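Local coordinates for putative peptide ABC-transport system periplasmic peptide-binding protein (Campylobacter jejuni, PDB 4OEV) that binds nickel(II) outside the cytoplasmic membrane for an ABC-type importer, as an extracytoplasmic solute-binding protein of family 5, at residues D389-F398 against R437-L448. Numbering follows the deposited sequence.
Sequences DPDFHTFRVF and RKKYYKDFIDAL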
# COMPACT_ATOMS: atom_id res chain seq x y z
N ASP A 389 6.78 1.41 -8.95
CA ASP A 389 6.93 0.29 -9.88
C ASP A 389 5.85 -0.79 -9.72
O ASP A 389 5.46 -1.17 -8.58
CB ASP A 389 8.35 -0.33 -9.73
CG ASP A 389 8.67 -1.27 -10.85
OD1 ASP A 389 8.22 -2.45 -10.80
OD2 ASP A 389 9.30 -0.81 -11.84
N PRO A 390 5.32 -1.28 -10.84
CA PRO A 390 4.23 -2.27 -10.77
C PRO A 390 4.54 -3.54 -9.97
O PRO A 390 3.60 -4.25 -9.61
CB PRO A 390 3.99 -2.63 -12.23
CG PRO A 390 5.24 -2.18 -12.98
CD PRO A 390 5.63 -0.91 -12.24
N ASP A 391 5.81 -3.83 -9.73
CA ASP A 391 6.19 -4.98 -8.91
C ASP A 391 5.72 -4.87 -7.48
O ASP A 391 5.39 -5.88 -6.86
CB ASP A 391 7.75 -5.14 -8.93
CG ASP A 391 8.24 -6.43 -8.18
OD1 ASP A 391 7.79 -7.54 -8.51
OD2 ASP A 391 9.08 -6.32 -7.26
N PHE A 392 5.70 -3.65 -6.92
CA PHE A 392 5.63 -3.52 -5.44
C PHE A 392 4.33 -3.99 -4.76
O PHE A 392 4.36 -4.57 -3.63
CB PHE A 392 5.91 -2.05 -5.05
CG PHE A 392 7.34 -1.65 -5.25
CD1 PHE A 392 8.32 -2.60 -5.28
CD2 PHE A 392 7.68 -0.32 -5.49
CE1 PHE A 392 9.68 -2.23 -5.50
CE2 PHE A 392 9.01 0.04 -5.71
CZ PHE A 392 10.01 -0.91 -5.72
N HIS A 393 3.17 -3.76 -5.37
CA HIS A 393 1.99 -4.37 -4.75
C HIS A 393 1.47 -5.53 -5.62
O HIS A 393 0.30 -5.87 -5.60
CB HIS A 393 0.90 -3.32 -4.49
CG HIS A 393 1.22 -2.43 -3.32
ND1 HIS A 393 0.26 -1.85 -2.53
CD2 HIS A 393 2.42 -2.08 -2.79
CE1 HIS A 393 0.85 -1.13 -1.59
NE2 HIS A 393 2.16 -1.28 -1.70
N THR A 394 2.34 -6.19 -6.36
CA THR A 394 1.84 -7.36 -7.04
C THR A 394 2.57 -8.58 -6.61
O THR A 394 1.94 -9.62 -6.35
CB THR A 394 1.90 -7.26 -8.62
OG1 THR A 394 3.23 -6.98 -9.03
CG2 THR A 394 0.97 -6.18 -9.18
N PHE A 395 3.91 -8.49 -6.48
CA PHE A 395 4.63 -9.69 -6.10
C PHE A 395 4.24 -10.22 -4.69
O PHE A 395 3.87 -11.43 -4.53
CB PHE A 395 6.15 -9.45 -6.18
CG PHE A 395 6.98 -10.74 -6.16
CD1 PHE A 395 7.20 -11.43 -7.33
CD2 PHE A 395 7.49 -11.26 -4.96
CE1 PHE A 395 7.99 -12.64 -7.32
CE2 PHE A 395 8.24 -12.47 -4.93
CZ PHE A 395 8.48 -13.16 -6.11
N ARG A 396 4.24 -9.38 -3.67
CA ARG A 396 3.91 -9.90 -2.33
C ARG A 396 2.43 -10.24 -2.23
O ARG A 396 2.03 -10.90 -1.25
CB ARG A 396 4.23 -8.87 -1.23
CG ARG A 396 5.76 -8.82 -0.94
CD ARG A 396 6.15 -7.59 -0.11
NE ARG A 396 6.12 -6.40 -0.96
CZ ARG A 396 6.51 -5.18 -0.58
NH1 ARG A 396 6.47 -4.18 -1.44
NH2 ARG A 396 6.95 -4.95 0.65
N VAL A 397 1.65 -9.76 -3.19
CA VAL A 397 0.15 -9.94 -3.06
C VAL A 397 -0.40 -11.20 -3.74
O VAL A 397 -1.31 -11.86 -3.19
CB VAL A 397 -0.57 -8.69 -3.60
CG1 VAL A 397 -2.16 -8.87 -3.69
CG2 VAL A 397 -0.26 -7.50 -2.75
N PHE A 398 0.13 -11.54 -4.92
CA PHE A 398 -0.42 -12.60 -5.80
C PHE A 398 0.51 -13.80 -5.95
O PHE A 398 0.07 -14.87 -6.34
CB PHE A 398 -0.69 -12.04 -7.20
CG PHE A 398 -1.71 -10.88 -7.19
CD1 PHE A 398 -3.04 -11.13 -6.92
CD2 PHE A 398 -1.30 -9.57 -7.41
CE1 PHE A 398 -3.97 -10.07 -6.88
CE2 PHE A 398 -2.20 -8.51 -7.37
CZ PHE A 398 -3.55 -8.77 -7.11
N ARG A 437 8.74 -5.96 -20.39
CA ARG A 437 8.06 -5.86 -19.10
C ARG A 437 6.55 -5.72 -19.30
O ARG A 437 5.76 -6.41 -18.67
CB ARG A 437 8.56 -4.64 -18.29
CG ARG A 437 9.93 -4.77 -17.65
CD ARG A 437 10.08 -3.81 -16.46
NE ARG A 437 9.58 -4.39 -15.20
CZ ARG A 437 9.47 -3.72 -14.05
NH1 ARG A 437 9.81 -2.44 -13.99
NH2 ARG A 437 9.02 -4.33 -12.95
N LYS A 438 6.17 -4.85 -20.24
CA LYS A 438 4.76 -4.63 -20.47
C LYS A 438 4.09 -5.92 -20.95
O LYS A 438 2.98 -6.23 -20.55
CB LYS A 438 4.57 -3.51 -21.46
CG LYS A 438 4.97 -2.18 -20.88
CD LYS A 438 4.55 -1.06 -21.78
CE LYS A 438 4.96 0.25 -21.18
NZ LYS A 438 4.84 1.35 -22.18
N LYS A 439 4.81 -6.69 -21.77
CA LYS A 439 4.30 -7.97 -22.28
C LYS A 439 3.99 -8.94 -21.15
O LYS A 439 2.93 -9.56 -21.14
CB LYS A 439 5.30 -8.60 -23.24
CG LYS A 439 4.84 -9.90 -23.85
CD LYS A 439 6.06 -10.75 -24.30
CE LYS A 439 5.67 -12.22 -24.61
NZ LYS A 439 4.85 -12.95 -23.56
N TYR A 440 4.91 -9.07 -20.22
CA TYR A 440 4.75 -9.97 -19.09
C TYR A 440 3.63 -9.51 -18.13
O TYR A 440 2.86 -10.32 -17.59
CB TYR A 440 6.08 -10.10 -18.38
CG TYR A 440 7.14 -10.76 -19.25
CD1 TYR A 440 6.82 -11.83 -20.10
CD2 TYR A 440 8.45 -10.33 -19.22
CE1 TYR A 440 7.80 -12.47 -20.88
CE2 TYR A 440 9.44 -10.94 -20.01
CZ TYR A 440 9.11 -12.00 -20.82
OH TYR A 440 10.09 -12.58 -21.58
N TYR A 441 3.55 -8.19 -17.92
CA TYR A 441 2.45 -7.65 -17.12
C TYR A 441 1.14 -7.91 -17.85
O TYR A 441 0.16 -8.21 -17.22
CB TYR A 441 2.66 -6.14 -16.83
CG TYR A 441 3.70 -5.99 -15.77
CD1 TYR A 441 3.55 -6.69 -14.58
CD2 TYR A 441 4.86 -5.26 -15.98
CE1 TYR A 441 4.50 -6.63 -13.60
CE2 TYR A 441 5.83 -5.19 -15.00
CZ TYR A 441 5.63 -5.87 -13.81
OH TYR A 441 6.54 -5.84 -12.81
N LYS A 442 1.14 -7.87 -19.20
CA LYS A 442 -0.09 -8.27 -19.88
C LYS A 442 -0.44 -9.74 -19.61
O LYS A 442 -1.60 -10.07 -19.30
CB LYS A 442 0.01 -8.01 -21.39
CG LYS A 442 -1.23 -8.43 -22.17
CD LYS A 442 -0.94 -8.50 -23.66
CE LYS A 442 -2.20 -8.50 -24.50
NZ LYS A 442 -2.93 -9.82 -24.49
N ASP A 443 0.55 -10.64 -19.65
CA ASP A 443 0.34 -12.05 -19.28
C ASP A 443 -0.24 -12.17 -17.86
O ASP A 443 -1.19 -12.91 -17.60
CB ASP A 443 1.65 -12.84 -19.36
CG ASP A 443 2.13 -13.04 -20.79
OD1 ASP A 443 1.30 -12.95 -21.71
OD2 ASP A 443 3.35 -13.28 -21.00
N PHE A 444 0.34 -11.41 -16.95
CA PHE A 444 -0.12 -11.38 -15.60
C PHE A 444 -1.62 -10.97 -15.48
O PHE A 444 -2.43 -11.66 -14.83
CB PHE A 444 0.79 -10.42 -14.81
CG PHE A 444 0.22 -10.00 -13.47
CD1 PHE A 444 -0.00 -10.92 -12.49
CD2 PHE A 444 -0.06 -8.67 -13.21
CE1 PHE A 444 -0.51 -10.56 -11.26
CE2 PHE A 444 -0.57 -8.29 -11.99
CZ PHE A 444 -0.80 -9.23 -11.00
N ILE A 445 -1.95 -9.84 -16.10
CA ILE A 445 -3.31 -9.30 -16.15
C ILE A 445 -4.29 -10.32 -16.78
O ILE A 445 -5.41 -10.54 -16.27
CB ILE A 445 -3.34 -7.97 -16.98
CG1 ILE A 445 -2.60 -6.86 -16.21
CG2 ILE A 445 -4.75 -7.52 -17.29
CD1 ILE A 445 -2.33 -5.63 -17.04
N ASP A 446 -3.87 -10.94 -17.88
CA ASP A 446 -4.71 -11.93 -18.55
C ASP A 446 -4.89 -13.15 -17.68
O ASP A 446 -5.99 -13.72 -17.67
CB ASP A 446 -4.11 -12.35 -19.89
CG ASP A 446 -4.16 -11.26 -20.93
OD1 ASP A 446 -5.02 -10.35 -20.86
OD2 ASP A 446 -3.32 -11.32 -21.84
N ALA A 447 -3.84 -13.57 -17.00
CA ALA A 447 -3.91 -14.74 -16.09
C ALA A 447 -4.84 -14.48 -14.92
O ALA A 447 -5.53 -15.41 -14.46
CB ALA A 447 -2.53 -15.12 -15.54
N LEU A 448 -4.80 -13.26 -14.39
CA LEU A 448 -5.72 -12.86 -13.32
C LEU A 448 -7.16 -12.96 -13.77
O LEU A 448 -8.00 -13.37 -12.99
CB LEU A 448 -5.48 -11.41 -12.84
CG LEU A 448 -4.32 -11.15 -11.86
CD1 LEU A 448 -4.43 -9.68 -11.37
CD2 LEU A 448 -4.25 -12.10 -10.70
O HOH W 1 6.42 -8.14 -11.20
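Arg437 meets Asp389 end-on, a textbook bidentate salt bridge in which each oxygen uses its syn lone pair. Arg437 NH1 donates to Asp389 OD2 at 2.7 Å; NH2 of the same arginine reaches Asp389 OD1 at 3.0 Å. The arginine chain bends at chi3 (87°), and its guanidinium lies nearly coplanar with the carboxylate, the planes 13° apart. Asp389 OD1 also accepts, on its anti side, from the backbone N of Asp391, closing an Asx turn within the type I turn of 389-392. One turn along the helix, Tyr441 offers a ring face to Pro390, whose CB stands 4.2 Å from the ring centroid in a CH-pi contact, while Pro390 CG lies 3.7 Å from Tyr441 CE2. Beyond the ring, Tyr441 OH donates to a water oxygen 2.8 Å away, and that water donates in turn to Asp391 OD1. Asp391 OD1 also forms a salt bridge with Arg429, and OD2 is hydrogen-bonded to the hydroxyl of Tyr126. Phe444 reaches between two neighbours. Its CE2 atom lies 3.8 Å from Thr394 CG2, which comes at the ring obliquely, and Phe444 CZ lies 3.6 Å from Phe398 CD2, the ring planes inclined at 59°. Leu448 finishes the row with CD1 over one face of Phe398, and helix 419-429 adds Leu425 against both Thr394 and Phe444. The contact thus grades from charge to hydrocarbon, joining the loop after strand 379-384 to helix 434-450. In this buried setting three bonds, two from Arg437 and one from the Asp391 backbone N, limit the rotation of the Asp389 carboxylate and would favour its ionised form.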